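Synaptic vesicle membrane protein VAT-1 homolog-like (Homo sapiens, PDB 4A27) probably acts as an oxidoreductase of the zinc-containing alcohol dehydrogenase family, quinone oxidoreductase subfamily, though its substrate and reaction are not defined. Local coordinates at residues V212-C217 and G232-Y237; F127-V132 and F278-L283. One frame throughout, in Å; residues are numbered along the deposited sequence.

Contact 1 of 2, residues V212-C217 and G232-Y237. With EDO (1,2-ethanediol), chain C.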
loop_
_atom_site.group_PDB
_atom_site.type_symbol
_atom_site.label_atom_id
_atom_site.label_comp_id
_atom_site.label_asym_id
_atom_site.label_seq_id
_atom_site.Cartn_x
_atom_site.Cartn_y
_atom_site.Cartn_z
ATOM N N VAL A 212 8.005 7.056 -1.316
ATOM C CA VAL A 212 8.142 8.470 -1.619
ATOM C C VAL A 212 6.907 9.207 -1.072
ATOM O O VAL A 212 5.785 8.795 -1.381
ATOM C CB VAL A 212 8.287 8.756 -3.129
ATOM C CG1 VAL A 212 8.364 10.309 -3.362
ATOM C CG2 VAL A 212 9.548 8.080 -3.713
ATOM N N LEU A 213 7.140 10.283 -0.304
ATOM C CA LEU A 213 6.092 11.124 0.261
ATOM C C LEU A 213 6.164 12.511 -0.330
ATOM O O LEU A 213 7.152 13.249 -0.147
ATOM C CB LEU A 213 6.215 11.239 1.758
ATOM C CG LEU A 213 6.279 9.925 2.498
ATOM C CD1 LEU A 213 6.638 10.164 3.941
ATOM C CD2 LEU A 213 4.915 9.206 2.313
ATOM N N ASP A 214 5.111 12.873 -1.057
ATOM C CA ASP A 214 5.130 14.075 -1.858
ATOM C C ASP A 214 3.902 14.941 -1.614
ATOM O O ASP A 214 2.762 14.524 -1.896
ATOM C CB ASP A 214 5.144 13.673 -3.334
ATOM C CG ASP A 214 5.529 14.828 -4.247
ATOM O OD1 ASP A 214 6.015 15.871 -3.741
ATOM O OD2 ASP A 214 5.387 14.662 -5.471
ATOM N N CYS A 215 4.109 16.169 -1.149
ATOM C CA CYS A 215 2.958 17.003 -0.770
ATOM C C CYS A 215 2.322 17.697 -1.965
ATOM O O CYS A 215 2.914 17.787 -3.040
ATOM C CB CYS A 215 3.317 18.003 0.348
ATOM S SG CYS A 215 4.311 19.411 -0.153
ATOM N N LEU A 216 1.090 18.151 -1.742
ATOM C CA LEU A 216 0.351 19.003 -2.668
ATOM C C LEU A 216 0.864 20.434 -2.592
ATOM O O LEU A 216 0.515 21.253 -3.437
ATOM C CB LEU A 216 -1.161 18.992 -2.360
ATOM C CG LEU A 216 -2.033 18.118 -3.254
ATOM C CD1 LEU A 216 -1.868 16.628 -2.894
ATOM C CD2 LEU A 216 -3.491 18.586 -3.145
ATOM N N CYS A 217 1.682 20.723 -1.574
ATOM C CA CYS A 217 2.197 22.069 -1.311
ATOM C C CYS A 217 3.335 22.458 -2.262
ATOM O O CYS A 217 4.075 21.601 -2.752
ATOM C CB CYS A 217 2.671 22.169 0.150
ATOM N N GLY A 232 7.447 -0.519 -4.317
ATOM C CA GLY A 232 7.415 0.742 -3.593
ATOM C C GLY A 232 6.097 1.490 -3.689
ATOM O O GLY A 232 5.305 1.248 -4.598
ATOM N N THR A 233 5.915 2.471 -2.792
ATOM C CA THR A 233 4.645 3.232 -2.648
ATOM C C THR A 233 4.919 4.729 -2.748
ATOM O O THR A 233 5.772 5.266 -2.048
ATOM C CB THR A 233 3.987 3.004 -1.279
ATOM O OG1 THR A 233 3.780 1.602 -1.064
ATOM C CG2 THR A 233 2.653 3.738 -1.188
ATOM N N TYR A 234 4.233 5.374 -3.673
ATOM C CA TYR A 234 4.252 6.810 -3.791
ATOM C C TYR A 234 2.943 7.341 -3.190
ATOM O O TYR A 234 1.874 6.869 -3.555
ATOM C CB TYR A 234 4.410 7.179 -5.275
ATOM C CG TYR A 234 4.425 8.650 -5.563
ATOM C CD1 TYR A 234 5.599 9.384 -5.517
ATOM C CD2 TYR A 234 3.267 9.292 -5.946
ATOM C CE1 TYR A 234 5.603 10.732 -5.800
ATOM C CE2 TYR A 234 3.264 10.623 -6.250
ATOM C CZ TYR A 234 4.427 11.343 -6.164
ATOM O OH TYR A 234 4.387 12.679 -6.457
ATOM N N ILE A 235 3.039 8.314 -2.282
ATOM C CA ILE A 235 1.905 8.859 -1.569
ATOM C C ILE A 235 1.857 10.359 -1.775
ATOM O O ILE A 235 2.825 11.102 -1.459
ATOM C CB ILE A 235 1.979 8.502 -0.040
ATOM C CG1 ILE A 235 2.184 7.014 0.137
ATOM C CG2 ILE A 235 0.672 8.878 0.716
ATOM C CD1 ILE A 235 2.284 6.542 1.648
ATOM N N LEU A 236 0.756 10.800 -2.390
ATOM C CA LEU A 236 0.468 12.207 -2.554
ATOM C C LEU A 236 -0.461 12.678 -1.439
ATOM O O LEU A 236 -1.559 12.146 -1.248
ATOM C CB LEU A 236 -0.176 12.462 -3.912
ATOM C CG LEU A 236 -0.282 13.946 -4.269
ATOM C CD1 LEU A 236 1.110 14.573 -4.455
ATOM C CD2 LEU A 236 -1.105 14.120 -5.525
ATOM N N TYR A 237 -0.026 13.678 -0.694
ATOM C CA TYR A 237 -0.841 14.195 0.390
ATOM C C TYR A 237 -0.896 15.708 0.395
ATOM O O TYR A 237 -0.151 16.360 -0.342
ATOM C CB TYR A 237 -0.271 13.715 1.702
ATOM C CG TYR A 237 1.051 14.354 2.078
ATOM C CD1 TYR A 237 2.258 13.834 1.604
ATOM C CD2 TYR A 237 1.095 15.456 2.898
ATOM C CE1 TYR A 237 3.464 14.375 1.990
ATOM C CE2 TYR A 237 2.284 16.032 3.254
ATOM C CZ TYR A 237 3.461 15.463 2.818
ATOM O OH TYR A 237 4.640 16.011 3.177
HETATM C C1 EDO C . 6.532 -0.408 0.672
HETATM O O1 EDO C . 5.983 -0.087 -0.620
HETATM C C2 EDO C . 5.593 0.087 1.750
HETATM O O2 EDO C . 5.146 -0.964 2.628
HETATM O O HOH W 1 6.859 15.169 2.026
#
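Two donors converge on Val-212 O: the backbone N of Ile-235 at 2.9 Å, and the CA of Tyr-234, which makes a weaker CA-H...O contact. The same pairing repeats two residues on, where Asp-214 O receives Tyr-237 N and also the CA of Leu-236. In return, Val-212 N donates to Thr-233 O, and Asp-214 N to Ile-235 O at 2.9 Å. Each bonded residue of one strand thus straddles a residue of the other, the signature of parallel pairing, and the two axes diverge by 20°. These are the fourth and fifth strands of a parallel sheet in the order 3-2-1-4-5-6, the Rossmann fold expected of the nucleotide-binding half of this family. On one face Leu-213 and Ile-235 run alongside each other in the same direction, and Leu-213 CD2 lies 3.8 Å from Ile-235 CD1; Met-133 of helix 124-137 covers both. Tyr-237 belongs to this face too. Its CG sits between the backbone N and the carbonyl carbon (chi1 70°), which swings the ring across to the neighbouring strand, where Cys-215 CB rests over one ring face, 3.9 Å from the centroid, in a CH-pi contact. A water in the ring plane accepts from Tyr-237 OH at 2.6 Å and donates to Leu-213 O, tying the phenol to the opposing backbone. On the face that carries Val-212 and Asp-214, the Tyr-234 side chain extends along the strand direction past Val-212, whose CG1 lies 3.6 Å from Tyr-234 CD1, and reaches Asp-214. There Tyr-234 OH donates to Asp-214 OD2 in a hydrogen bond modelled as very short, so its exact length is doubtful; OD2 approaches at the ring edge, the carboxylate plane turned 71° from the ring.

Contact 2 of 2, residues F127-V132 and F278-L283; sequences FVTAYV and FSLLNL
Val-132 CG1 meets Phe-278 CE1 at 3.5 Å, the closest approach between the two segments and the tight part of the contact. The valine lies roughly perpendicular to the phenylalanine side chain, and its methyl comes at the ring obliquely. Phe-278 has its CG anti to the backbone N (chi1 -177°), which carries the ring from the end of strand 274-278 over to helix 124-137; there Phe-278 CE2 comes within 3.9 Å of Thr-129 CA, and Thr-129 CG2 also nears that ring atom. Alongside, Leu-280 CD2 sits 3.8 Å from Val-128 CG1 and 3.6 Å from Thr-129 OG1. That hydroxyl is no stray polar group in the apolar seam, because it hydrogen-bonds Met-125 O one turn back in its own helix. With the ring of Phe-278 cut back to an alanine, Val-132 and Thr-129 would probably face a gap, leaving Leu-280 as the main apolar link between the segments. The contact loosens beyond Leu-280: Leu-283 CD2 stays 4.8 Å from Val-132 CG1, and the partly exposed Asn-282 lies on the far side of its helix, where its ND2 bonds Glu-270 O of the second subunit. Ser-279 turns away as well, and its OG takes Asn-282 N at 3.2 Å with an N-H...O angle of 159°. Ser-279 is therefore the N-cap of helix 280-285, which starts just after strand 274-278, while helix 124-137 packs on the strand's end, as helices flank the parallel sheet in a Rossmann fold.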
loop_
_atom_site.group_PDB
_atom_site.type_symbol
_atom_site.label_atom_id
_atom_site.label_comp_id
_atom_site.label_asym_id
_atom_site.label_seq_id
_atom_site.Cartn_x
_atom_site.Cartn_y
_atom_site.Cartn_z
ATOM N N PHE A 127 1.559 14.935 12.887
ATOM C CA PHE A 127 1.996 13.623 13.317
ATOM C C PHE A 127 1.023 12.505 12.930
ATOM O O PHE A 127 1.466 11.396 12.598
ATOM C CB PHE A 127 2.356 13.579 14.802
ATOM C CG PHE A 127 3.722 14.144 15.089
ATOM C CD1 PHE A 127 3.914 15.523 15.161
ATOM C CD2 PHE A 127 4.823 13.300 15.236
ATOM C CE1 PHE A 127 5.195 16.057 15.368
ATOM C CE2 PHE A 127 6.111 13.827 15.457
ATOM C CZ PHE A 127 6.279 15.216 15.527
ATOM N N VAL A 128 -0.286 12.777 12.925
ATOM C CA VAL A 128 -1.222 11.757 12.488
ATOM C C VAL A 128 -1.008 11.523 10.976
ATOM O O VAL A 128 -1.027 10.404 10.512
ATOM C CB VAL A 128 -2.721 12.116 12.813
ATOM C CG1 VAL A 128 -3.649 11.143 12.196
ATOM C CG2 VAL A 128 -2.975 12.158 14.350
ATOM N N THR A 129 -0.792 12.579 10.206
ATOM C CA THR A 129 -0.584 12.408 8.772
ATOM C C THR A 129 0.624 11.508 8.528
ATOM O O THR A 129 0.588 10.556 7.758
ATOM C CB THR A 129 -0.401 13.786 8.101
ATOM O OG1 THR A 129 -1.615 14.513 8.236
ATOM C CG2 THR A 129 -0.010 13.686 6.618
ATOM N N ALA A 130 1.708 11.849 9.180
ATOM C CA ALA A 130 2.956 11.121 9.078
ATOM C C ALA A 130 2.761 9.666 9.443
ATOM O O ALA A 130 3.179 8.768 8.732
ATOM C CB ALA A 130 3.996 11.773 10.006
ATOM N N TYR A 131 2.059 9.426 10.528
ATOM C CA TYR A 131 1.930 8.078 11.036
ATOM C C TYR A 131 1.076 7.256 10.076
ATOM O O TYR A 131 1.412 6.098 9.727
ATOM C CB TYR A 131 1.299 8.083 12.432
ATOM C CG TYR A 131 1.369 6.774 13.101
ATOM C CD1 TYR A 131 0.455 5.772 12.834
ATOM C CD2 TYR A 131 2.401 6.495 13.987
ATOM C CE1 TYR A 131 0.567 4.514 13.455
ATOM C CE2 TYR A 131 2.499 5.279 14.588
ATOM C CZ TYR A 131 1.580 4.279 14.322
ATOM O OH TYR A 131 1.704 3.050 14.989
ATOM N N VAL A 132 -0.018 7.855 9.623
ATOM C CA VAL A 132 -0.943 7.105 8.829
ATOM C C VAL A 132 -0.308 6.752 7.491
ATOM O O VAL A 132 -0.503 5.621 6.983
ATOM C CB VAL A 132 -2.292 7.808 8.663
ATOM C CG1 VAL A 132 -3.139 6.992 7.741
ATOM C CG2 VAL A 132 -3.005 7.957 10.022
ATOM N N PHE A 278 -3.627 10.691 0.144
ATOM C CA PHE A 278 -4.019 10.779 1.533
ATOM C C PHE A 278 -4.481 12.194 1.957
ATOM O O PHE A 278 -3.762 13.165 1.743
ATOM C CB PHE A 278 -2.912 10.326 2.441
ATOM C CG PHE A 278 -3.309 10.325 3.888
ATOM C CD1 PHE A 278 -4.277 9.429 4.351
ATOM C CD2 PHE A 278 -2.796 11.268 4.763
ATOM C CE1 PHE A 278 -4.678 9.446 5.700
ATOM C CE2 PHE A 278 -3.186 11.284 6.104
ATOM C CZ PHE A 278 -4.136 10.374 6.574
ATOM N N SER A 279 -5.682 12.269 2.546
ATOM C CA SER A 279 -6.288 13.509 3.080
ATOM C C SER A 279 -6.831 13.217 4.450
ATOM O O SER A 279 -7.858 12.532 4.584
ATOM C CB SER A 279 -7.456 13.944 2.209
ATOM O OG SER A 279 -8.269 14.869 2.936
ATOM N N LEU A 280 -6.129 13.653 5.489
ATOM C CA LEU A 280 -6.586 13.397 6.842
ATOM C C LEU A 280 -7.976 14.025 7.119
ATOM O O LEU A 280 -8.791 13.427 7.810
ATOM C CB LEU A 280 -5.565 13.911 7.860
ATOM C CG LEU A 280 -5.895 13.781 9.343
ATOM C CD1 LEU A 280 -6.373 12.350 9.666
ATOM C CD2 LEU A 280 -4.641 14.174 10.213
ATOM N N LEU A 281 -8.198 15.245 6.662
ATOM C CA LEU A 281 -9.451 15.942 6.955
ATOM C C LEU A 281 -10.648 15.168 6.416
ATOM O O LEU A 281 -11.633 14.965 7.143
ATOM C CB LEU A 281 -9.438 17.390 6.446
ATOM C CG LEU A 281 -8.486 18.262 7.273
ATOM C CD1 LEU A 281 -8.491 19.629 6.747
ATOM C CD2 LEU A 281 -8.761 18.305 8.801
ATOM N N ASN A 282 -10.539 14.689 5.185
ATOM C CA ASN A 282 -11.591 13.850 4.601
ATOM C C ASN A 282 -11.821 12.567 5.351
ATOM O O ASN A 282 -12.971 12.149 5.505
ATOM C CB ASN A 282 -11.282 13.491 3.164
ATOM C CG ASN A 282 -11.444 14.653 2.237
ATOM O OD1 ASN A 282 -11.879 15.739 2.641
ATOM N ND2 ASN A 282 -11.058 14.452 0.985
ATOM N N LEU A 283 -10.739 11.951 5.820
ATOM C CA LEU A 283 -10.827 10.731 6.608
ATOM C C LEU A 283 -11.614 10.985 7.880
ATOM O O LEU A 283 -12.433 10.154 8.277
ATOM C CB LEU A 283 -9.422 10.207 6.958
ATOM C CG LEU A 283 -9.233 8.759 7.394
ATOM C CD1 LEU A 283 -9.800 7.776 6.350
ATOM C CD2 LEU A 283 -7.731 8.459 7.631
#

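Overall arrangement
Contact 1 lies within the loop closed by contact 2, and their centres are 12 Å apart. They join directly: Leu-236 O and Phe-278 N are 2.9 Å apart, probably one of the backbone hydrogen bonds joining strand 274-278 to strand 232-237. Side chains follow the same route, with Ile-235 CG2 4.2 Å from Phe-278 CB and Tyr-237 CD2 4.3 Å from Thr-129 CG2, so helix 124-137 spans both contacts on one face of the sheet, with Met-133 touching residues of each. Both reach the second subunit. An ethanediol, probably from the crystallisation liquor, lies beside Thr-233 in contact 1, and no cofactor or zinc is among the atoms of either contact.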